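B12-binding domain-containing protein (Kitasatospora setae, PDB 6WTE) is the radical S-adenosylmethionine methylase TsrM, which binds cobalamin and a [4Fe-4S] cluster and probably transfers methyl groups by non-radical chemistry. Local coordinates at residues Val8-Val13 with Gly84-Ile89; Thr42-Arg45 with Thr50-His53; Arg290-Asp295 with Pro299-Arg304. All blocks are in the same frame, centred on the assembly; numbering follows the deposited sequence.

Interaction 1 of 3, residues Val8-Val13 with Gly84-Ile89; sequences VNPNKV and GEHREI. With EDO (1,2-ethanediol), chain H.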
loop_
_atom_site.group_PDB
_atom_site.type_symbol
_atom_site.label_atom_id
_atom_site.label_comp_id
_atom_site.label_asym_id
_atom_site.label_seq_id
_atom_site.Cartn_x
_atom_site.Cartn_y
_atom_site.Cartn_z
ATOM N N VAL A 8 -6.014 1.368 17.201
ATOM C CA VAL A 8 -7.267 0.979 16.561
ATOM C C VAL A 8 -7.002 0.660 15.095
ATOM O O VAL A 8 -6.394 1.469 14.385
ATOM C CB VAL A 8 -8.317 2.097 16.676
ATOM C CG1 VAL A 8 -9.593 1.702 15.946
ATOM C CG2 VAL A 8 -8.604 2.421 18.143
ATOM N N ASN A 9 -7.483 -0.507 14.636
ATOM C CA ASN A 9 -7.502 -0.794 13.209
ATOM C C ASN A 9 -8.895 -0.531 12.658
ATOM O O ASN A 9 -9.816 -1.311 12.935
ATOM C CB ASN A 9 -7.089 -2.235 12.918
ATOM C CG ASN A 9 -7.020 -2.503 11.433
ATOM O OD1 ASN A 9 -6.729 -1.591 10.659
ATOM N ND2 ASN A 9 -7.312 -3.729 11.021
ATOM N N PRO A 10 -9.102 0.527 11.875
ATOM C CA PRO A 10 -10.423 0.798 11.298
ATOM C C PRO A 10 -10.662 0.138 9.951
ATOM O O PRO A 10 -11.734 0.337 9.368
ATOM C CB PRO A 10 -10.387 2.326 11.146
ATOM C CG PRO A 10 -8.980 2.575 10.726
ATOM C CD PRO A 10 -8.136 1.577 11.515
ATOM N N ASN A 11 -9.697 -0.633 9.455
ATOM C CA ASN A 11 -9.803 -1.232 8.131
ATOM C C ASN A 11 -10.983 -2.191 8.078
ATOM O O ASN A 11 -11.025 -3.176 8.819
ATOM C CB ASN A 11 -8.501 -1.954 7.791
ATOM C CG ASN A 11 -8.361 -2.242 6.309
ATOM O OD1 ASN A 11 -9.338 -2.207 5.558
ATOM N ND2 ASN A 11 -7.140 -2.518 5.879
ATOM N N LYS A 12 -11.955 -1.899 7.218
ATOM C CA LYS A 12 -13.115 -2.769 7.069
ATOM C C LYS A 12 -13.096 -3.555 5.763
ATOM O O LYS A 12 -14.102 -4.175 5.409
ATOM C CB LYS A 12 -14.404 -1.953 7.192
ATOM C CG LYS A 12 -14.600 -1.345 8.581
ATOM C CD LYS A 12 -15.986 -0.747 8.753
ATOM C CE LYS A 12 -16.239 0.390 7.778
ATOM N NZ LYS A 12 -17.517 1.090 8.100
ATOM N N VAL A 13 -11.975 -3.563 5.050
ATOM C CA VAL A 13 -11.893 -4.256 3.768
ATOM C C VAL A 13 -11.789 -5.758 3.999
ATOM O O VAL A 13 -10.941 -6.226 4.767
ATOM C CB VAL A 13 -10.698 -3.750 2.947
ATOM C CG1 VAL A 13 -10.466 -4.649 1.736
ATOM C CG2 VAL A 13 -10.932 -2.312 2.495
ATOM N N GLY A 84 -13.922 8.656 4.606
ATOM C CA GLY A 84 -15.182 8.998 5.248
ATOM C C GLY A 84 -15.587 7.972 6.289
ATOM O O GLY A 84 -16.036 8.323 7.385
ATOM N N GLU A 85 -15.427 6.687 5.961
ATOM C CA GLU A 85 -15.660 5.631 6.940
ATOM C C GLU A 85 -14.658 5.702 8.083
ATOM O O GLU A 85 -15.013 5.437 9.239
ATOM C CB GLU A 85 -15.588 4.263 6.262
ATOM C CG GLU A 85 -16.697 4.007 5.262
ATOM C CD GLU A 85 -16.539 2.674 4.562
ATOM O OE1 GLU A 85 -15.602 2.535 3.747
ATOM O OE2 GLU A 85 -17.330 1.756 4.850
ATOM N N HIS A 86 -13.399 6.036 7.783
ATOM C CA HIS A 86 -12.417 6.203 8.849
ATOM C C HIS A 86 -12.824 7.332 9.784
ATOM O O HIS A 86 -12.698 7.211 11.008
ATOM C CB HIS A 86 -11.031 6.489 8.280
ATOM C CG HIS A 86 -10.445 5.366 7.483
ATOM N ND1 HIS A 86 -10.758 4.043 7.708
ATOM C CD2 HIS A 86 -9.556 5.375 6.462
ATOM C CE1 HIS A 86 -10.086 3.284 6.860
ATOM N NE2 HIS A 86 -9.348 4.069 6.092
ATOM N N ARG A 87 -13.305 8.444 9.222
ATOM C CA ARG A 87 -13.701 9.577 10.053
ATOM C C ARG A 87 -14.869 9.211 10.959
ATOM O O ARG A 87 -14.929 9.643 12.115
ATOM C CB ARG A 87 -14.053 10.778 9.174
ATOM C CG ARG A 87 -14.428 12.027 9.965
ATOM C CD ARG A 87 -14.796 13.193 9.056
ATOM N NE ARG A 87 -16.035 12.948 8.321
ATOM C CZ ARG A 87 -16.728 13.892 7.689
ATOM N NH1 ARG A 87 -16.310 15.149 7.703
ATOM N NH2 ARG A 87 -17.844 13.575 7.045
ATOM N N GLU A 88 -15.815 8.420 10.446
ATOM C CA GLU A 88 -16.936 7.988 11.274
ATOM C C GLU A 88 -16.450 7.237 12.510
ATOM O O GLU A 88 -16.943 7.470 13.624
ATOM C CB GLU A 88 -17.888 7.123 10.447
ATOM C CG GLU A 88 -19.166 6.753 11.170
ATOM C CD GLU A 88 -20.041 5.798 10.374
ATOM O OE1 GLU A 88 -19.534 5.171 9.413
ATOM O OE2 GLU A 88 -21.242 5.685 10.707
ATOM N N ILE A 89 -15.468 6.349 12.337
ATOM C CA ILE A 89 -14.917 5.610 13.469
ATOM C C ILE A 89 -14.208 6.557 14.431
ATOM O O ILE A 89 -14.387 6.470 15.652
ATOM C CB ILE A 89 -13.984 4.491 12.972
ATOM C CG1 ILE A 89 -14.813 3.349 12.361
ATOM C CG2 ILE A 89 -13.078 4.002 14.108
ATOM C CD1 ILE A 89 -14.027 2.405 11.443
HETATM C C1 EDO H . -14.855 -1.062 3.521
HETATM O O1 EDO H . -14.560 0.103 4.298
HETATM C C2 EDO H . -16.301 -1.474 3.767
HETATM O O2 EDO H . -17.148 -0.325 3.632
HETATM O O HOH W 1 -13.234 2.342 7.825
HETATM O O HOH W 2 -17.086 3.435 9.380
#

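Interaction 2 of 3, residues Thr42-Arg45 with Thr50-His53; sequences TFRR and TCLH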
loop_
_atom_site.group_PDB
_atom_site.type_symbol
_atom_site.label_atom_id
_atom_site.label_comp_id
_atom_site.label_asym_id
_atom_site.label_seq_id
_atom_site.Cartn_x
_atom_site.Cartn_y
_atom_site.Cartn_z
ATOM N N THR A 42 -11.717 -4.982 11.996
ATOM C CA THR A 42 -11.900 -5.678 10.723
ATOM C C THR A 42 -12.898 -6.823 10.851
ATOM O O THR A 42 -13.748 -7.016 9.976
ATOM C CB THR A 42 -10.553 -6.190 10.215
ATOM O OG1 THR A 42 -9.663 -5.079 10.060
ATOM C CG2 THR A 42 -10.702 -6.918 8.870
ATOM N N PHE A 43 -12.820 -7.586 11.939
ATOM C CA PHE A 43 -13.748 -8.684 12.169
ATOM C C PHE A 43 -14.956 -8.255 12.994
ATOM O O PHE A 43 -15.685 -9.110 13.509
ATOM C CB PHE A 43 -13.023 -9.851 12.848
ATOM C CG PHE A 43 -11.706 -10.206 12.206
ATOM C CD1 PHE A 43 -11.648 -10.624 10.889
ATOM C CD2 PHE A 43 -10.526 -10.119 12.927
ATOM C CE1 PHE A 43 -10.429 -10.949 10.294
ATOM C CE2 PHE A 43 -9.311 -10.446 12.342
ATOM C CZ PHE A 43 -9.263 -10.860 11.024
ATOM N N ARG A 44 -15.187 -6.950 13.126
ATOM C CA ARG A 44 -16.360 -6.405 13.798
ATOM C C ARG A 44 -17.035 -5.358 12.922
ATOM O O ARG A 44 -17.579 -4.364 13.416
ATOM C CB ARG A 44 -15.981 -5.815 15.155
ATOM C CG ARG A 44 -15.311 -6.796 16.112
ATOM C CD ARG A 44 -16.296 -7.823 16.656
ATOM N NE ARG A 44 -17.400 -7.206 17.387
ATOM C CZ ARG A 44 -17.393 -6.980 18.698
ATOM N NH1 ARG A 44 -16.335 -7.316 19.426
ATOM N NH2 ARG A 44 -18.439 -6.411 19.286
ATOM N N ARG A 45 -17.022 -5.579 11.601
ATOM C CA ARG A 45 -17.534 -4.583 10.659
ATOM C C ARG A 45 -18.977 -4.215 10.952
ATOM O O ARG A 45 -19.380 -3.058 10.782
ATOM C CB ARG A 45 -17.440 -5.104 9.224
ATOM C CG ARG A 45 -16.059 -5.380 8.730
ATOM C CD ARG A 45 -16.056 -5.546 7.215
ATOM N NE ARG A 45 -16.752 -6.744 6.745
ATOM C CZ ARG A 45 -16.915 -7.047 5.461
ATOM N NH1 ARG A 45 -17.555 -8.152 5.109
ATOM N NH2 ARG A 45 -16.439 -6.238 4.520
ATOM N N THR A 50 -20.315 -1.163 18.943
ATOM C CA THR A 50 -20.409 -1.998 20.138
ATOM C C THR A 50 -19.026 -2.336 20.675
ATOM O O THR A 50 -18.790 -2.273 21.887
ATOM C CB THR A 50 -21.194 -3.270 19.816
ATOM O OG1 THR A 50 -22.559 -2.925 19.557
ATOM C CG2 THR A 50 -21.133 -4.268 20.977
ATOM N N CYS A 51 -18.093 -2.676 19.785
ATOM C CA CYS A 51 -16.729 -2.955 20.215
ATOM C C CYS A 51 -16.116 -1.744 20.914
ATOM O O CYS A 51 -15.503 -1.874 21.981
ATOM C CB CYS A 51 -15.883 -3.378 19.014
ATOM S SG CYS A 51 -14.165 -3.700 19.420
ATOM N N LEU A 52 -16.285 -0.551 20.330
ATOM C CA LEU A 52 -15.753 0.665 20.943
ATOM C C LEU A 52 -16.427 0.966 22.275
ATOM O O LEU A 52 -15.757 1.342 23.246
ATOM C CB LEU A 52 -15.931 1.851 19.999
ATOM C CG LEU A 52 -15.145 1.891 18.688
ATOM C CD1 LEU A 52 -15.456 3.201 17.983
ATOM C CD2 LEU A 52 -13.655 1.754 18.941
ATOM N N HIS A 53 -17.754 0.841 22.329
ATOM C CA HIS A 53 -18.479 1.127 23.563
ATOM C C HIS A 53 -17.995 0.250 24.707
ATOM O O HIS A 53 -17.786 0.738 25.824
ATOM C CB HIS A 53 -19.975 0.936 23.340
ATOM C CG HIS A 53 -20.560 1.904 22.363
ATOM N ND1 HIS A 53 -21.768 1.691 21.736
ATOM C CD2 HIS A 53 -20.097 3.087 21.898
ATOM C CE1 HIS A 53 -22.029 2.707 20.934
ATOM N NE2 HIS A 53 -21.029 3.566 21.009
#

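Interaction 3 of 3, residues Arg290-Asp295 with Pro299-Arg304; sequences RRRHAD and PLNRLR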
loop_
_atom_site.group_PDB
_atom_site.type_symbol
_atom_site.label_atom_id
_atom_site.label_comp_id
_atom_site.label_asym_id
_atom_site.label_seq_id
_atom_site.Cartn_x
_atom_site.Cartn_y
_atom_site.Cartn_z
ATOM N N ARG A 290 20.409 -20.633 4.955
ATOM C CA ARG A 290 21.334 -21.194 5.933
ATOM C C ARG A 290 20.588 -21.801 7.113
ATOM O O ARG A 290 20.934 -22.894 7.572
ATOM C CB ARG A 290 22.306 -20.119 6.423
ATOM C CG ARG A 290 23.363 -20.649 7.382
ATOM C CD ARG A 290 24.025 -19.536 8.186
ATOM N NE ARG A 290 23.112 -18.929 9.155
ATOM C CZ ARG A 290 22.804 -19.471 10.331
ATOM N NH1 ARG A 290 23.330 -20.636 10.683
ATOM N NH2 ARG A 290 21.966 -18.853 11.154
ATOM N N ARG A 291 19.546 -21.122 7.601
ATOM C CA ARG A 291 18.784 -21.673 8.719
ATOM C C ARG A 291 18.018 -22.920 8.307
ATOM O O ARG A 291 17.947 -23.893 9.070
ATOM C CB ARG A 291 17.821 -20.627 9.269
ATOM C CG ARG A 291 18.501 -19.456 9.938
ATOM C CD ARG A 291 17.527 -18.730 10.826
ATOM N NE ARG A 291 18.042 -17.432 11.231
ATOM C CZ ARG A 291 17.428 -16.622 12.083
ATOM N NH1 ARG A 291 16.271 -16.984 12.626
ATOM N NH2 ARG A 291 17.966 -15.449 12.384
ATOM N N ARG A 292 17.432 -22.908 7.106
ATOM C CA ARG A 292 16.710 -24.078 6.618
ATOM C C ARG A 292 17.625 -25.291 6.562
ATOM O O ARG A 292 17.261 -26.388 7.007
ATOM C CB ARG A 292 16.122 -23.783 5.236
ATOM C CG ARG A 292 14.867 -22.923 5.271
ATOM C CD ARG A 292 14.497 -22.414 3.882
ATOM N NE ARG A 292 14.395 -23.489 2.897
ATOM C CZ ARG A 292 13.278 -23.813 2.249
ATOM N NH1 ARG A 292 13.283 -24.803 1.367
ATOM N NH2 ARG A 292 12.156 -23.158 2.485
ATOM N N HIS A 293 18.833 -25.106 6.033
ATOM C CA HIS A 293 19.753 -26.226 5.895
ATOM C C HIS A 293 20.310 -26.670 7.240
ATOM O O HIS A 293 20.548 -27.864 7.439
ATOM C CB HIS A 293 20.879 -25.840 4.939
ATOM C CG HIS A 293 20.438 -25.738 3.510
ATOM N ND1 HIS A 293 21.290 -25.951 2.449
ATOM C CD2 HIS A 293 19.233 -25.434 2.970
ATOM C CE1 HIS A 293 20.629 -25.788 1.316
ATOM N NE2 HIS A 293 19.380 -25.474 1.604
ATOM N N ALA A 294 20.503 -25.736 8.176
ATOM C CA ALA A 294 21.129 -26.062 9.455
ATOM C C ALA A 294 20.243 -26.931 10.339
ATOM O O ALA A 294 20.756 -27.658 11.197
ATOM C CB ALA A 294 21.499 -24.778 10.197
ATOM N N ASP A 295 18.927 -26.871 10.163
ATOM C CA ASP A 295 18.037 -27.626 11.038
ATOM C C ASP A 295 16.779 -28.025 10.283
ATOM O O ASP A 295 15.957 -27.163 9.946
ATOM C CB ASP A 295 17.680 -26.805 12.279
ATOM C CG ASP A 295 16.858 -27.594 13.294
ATOM O OD1 ASP A 295 16.556 -28.780 13.052
ATOM O OD2 ASP A 295 16.512 -27.017 14.346
ATOM N N PRO A 299 11.045 -24.313 11.188
ATOM C CA PRO A 299 9.802 -24.187 10.411
ATOM C C PRO A 299 9.965 -23.409 9.123
ATOM O O PRO A 299 9.067 -23.467 8.274
ATOM C CB PRO A 299 8.852 -23.465 11.380
ATOM C CG PRO A 299 9.759 -22.713 12.293
ATOM C CD PRO A 299 10.965 -23.597 12.474
ATOM N N LEU A 300 11.067 -22.676 8.956
ATOM C CA LEU A 300 11.356 -22.042 7.676
ATOM C C LEU A 300 11.520 -23.054 6.553
ATOM O O LEU A 300 11.504 -22.660 5.381
ATOM C CB LEU A 300 12.620 -21.189 7.783
ATOM C CG LEU A 300 12.530 -19.936 8.653
ATOM C CD1 LEU A 300 13.895 -19.289 8.792
ATOM C CD2 LEU A 300 11.530 -18.953 8.078
ATOM N N ASN A 301 11.683 -24.340 6.868
ATOM C CA ASN A 301 11.738 -25.339 5.815
ATOM C C ASN A 301 10.404 -25.522 5.103
ATOM O O ASN A 301 10.371 -26.152 4.042
ATOM C CB ASN A 301 12.235 -26.667 6.377
ATOM C CG ASN A 301 13.741 -26.704 6.494
ATOM O OD1 ASN A 301 14.443 -26.810 5.489
ATOM N ND2 ASN A 301 14.249 -26.609 7.718
ATOM N N ARG A 302 9.313 -24.981 5.645
ATOM C CA ARG A 302 8.027 -24.983 4.960
ATOM C C ARG A 302 7.626 -23.588 4.487
ATOM O O ARG A 302 6.472 -23.379 4.101
ATOM C CB ARG A 302 6.948 -25.577 5.874
ATOM C CG ARG A 302 7.208 -27.043 6.236
ATOM C CD ARG A 302 6.106 -27.641 7.109
ATOM N NE ARG A 302 5.986 -26.952 8.387
ATOM C CZ ARG A 302 6.800 -27.142 9.422
ATOM N NH1 ARG A 302 7.806 -28.003 9.332
ATOM N NH2 ARG A 302 6.612 -26.466 10.547
ATOM N N LEU A 303 8.560 -22.637 4.487
ATOM C CA LEU A 303 8.260 -21.274 4.055
ATOM C C LEU A 303 7.824 -21.239 2.596
ATOM O O LEU A 303 8.378 -21.935 1.744
ATOM C CB LEU A 303 9.487 -20.383 4.248
ATOM C CG LEU A 303 9.417 -18.972 3.655
ATOM C CD1 LEU A 303 8.398 -18.124 4.409
ATOM C CD2 LEU A 303 10.794 -18.314 3.665
ATOM N N ARG A 304 6.806 -20.436 2.315
ATOM C CA ARG A 304 6.359 -20.176 0.950
ATOM C C ARG A 304 6.367 -18.661 0.789
ATOM O O ARG A 304 5.455 -17.982 1.265
ATOM C CB ARG A 304 4.986 -20.789 0.694
ATOM C CG ARG A 304 4.979 -22.307 0.884
ATOM C CD ARG A 304 3.659 -22.945 0.480
ATOM N NE ARG A 304 2.569 -22.655 1.412
ATOM C CZ ARG A 304 2.193 -23.448 2.412
ATOM N NH1 ARG A 304 2.821 -24.593 2.637
ATOM N NH2 ARG A 304 1.182 -23.093 3.195
HETATM O O HOH W 3 9.758 -24.323 1.381
#

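Interaction 1 of 3, residues Val8-Val13 with Gly84-Ile89
Pro10 makes the apolar half of this contact. Its CB lies 3.7 Å from Ile89 CD1, and its CG comes within 3.8 Å of His86 ND1. The proline and histidine side chains cross at about a right angle.

The charged half is a salt bridge between Lys12 and Glu85. Lys12 reaches the helix with a chain bent at chi3 (-62°). NZ then lies 3.3 Å from Glu85 OE2, a weak hydrogen bond. Glu85 OE1 accepts a hydrogen bond of 2.7 Å from O1 of a 1,2-ethanediol, probably from the crystallisation liquor; the approach of its O2 to OE2 is too short to be trusted.

Two waters fill in the polar links. One donates to Pro10 O and accepts a weak bond from His86 ND1. The other accepts from Lys12 NZ at 2.7 Å and donates to Glu85 O and Glu88 OE1, so it joins the lysine to the helix a second time. With alanine in place of Glu85 the Lys12 ammonium would probably lose its carboxylate mate and be held to the helix only through water.

Asn11 turns to the cobalamin instead, and its ND2 bonds the cofactor. Its OD1 accepts from Val13 N at 3.0 Å, which closes an Asx turn. His86 NE2 bonds Asn70 O, in another cobalamin-binding loop. This is the cofactor-binding end of a Rossmann-like B12-binding domain, where the loop after the first parallel strand packs on a flanking helix.

Interaction 2 of 3, residues Thr42-Arg45 with Thr50-His53
This is a van der Waals contact between the arginine of a loop and the side of the helix that follows it. It belongs to the Rossmann-like B12-binding domain, at the link from strand 35-40 to helix 48-58. That strand is an outermost one of the parallel part of the sheet. The contact is small and partly buried, with 126 Å² covered in all.

Arg44 supplies the whole of the loop's share. Its chain bends at chi2 (-72°) and again at chi3 (-60°), and this folds the guanidinium across to the helix. One face of the flat group is met by Cys51 CB, 3.8 Å above the plane and offset toward the rim. Thr50 approaches differently. Its methyl group sits at the guanidinium edge, in the plane, and the two side chains cross at about a right angle. Cys51 and Thr50 thus meet the same group from two directions.

The charge of Arg44 is taken up by Asp47, through a salt bridge from NH2 to OD2. Asp47 lies between the two segments in sequence, so the polar grip and the apolar packing act on one guanidinium. Cys51 is buried and also packs on Leu39 and Leu41, which places the helix against the strand and the start of the loop. Leu52 continues this packing onto Leu39 and helix 83-96.

At the guanidinium itself, Arg44 CZ lies 3.9 Å from Cys51 CB, while Arg44 NH2 is 3.8 Å from Thr50 CG2.

Interaction 3 of 3, residues Arg290-Asp295 with Pro299-Arg304
Asn301 ND2 donates to Arg292 O at 3.1 Å. The bond lies in the carbonyl plane, on a lone pair, and nearly in the amide plane of Asn301. The same nitrogen makes a weak bond to Asp295 O. One amide therefore ties two carbonyls, one in the last turn of helix 278-294 and one just past its end.

Arg292 answers from the helix. Its chain bends at chi3 (53°), and NH2 makes a weak hydrogen bond of 3.0 Å to Leu300 O. Asn301 CA lies over one face of the guanidinium, offset toward the rim. A water in its plane, at the edge, accepts from NH2 at 2.9 Å. The aliphatic part packs too, with Arg292 CG 3.8 Å from Leu300 CB.

Further out, Asn298 O is also hydrogen-bonded to Asn301 ND2. Three carbonyls thus share two N-H, consistent with the weak bond to Asp295 O. Arg291 points its guanidinium to Asp254 and Glu257 of helix 249-261. Leu300 packs on Val253 and Leu303 on Met256 of that helix.

The contact joins the end of helix 278-294 to the 3-10 turn that leads into strand 304-309, a helix-to-strand connection of the parallel beta/alpha fold of a radical SAM core.

From the N terminus, strand 4-9 runs into the loop of interaction 1, whose partner on helix 83-96 comes 71 residues later. Interaction 2 is nested inside that long loop and closes a short loop of its own, from the link after strand 35-40 into helix 48-58. The two touch: Asn11 O is 2.6 Å from Thr42 OG1, a probable hydrogen bond, so neighbouring strand-end loops of the B12-binding domain are joined. Interaction 3 follows in series, in the radical SAM core. It closes a tight turn between helix 278-294 and strand 304-309. Its centre lies about 38 Å from the centres of both others, and it touches neither.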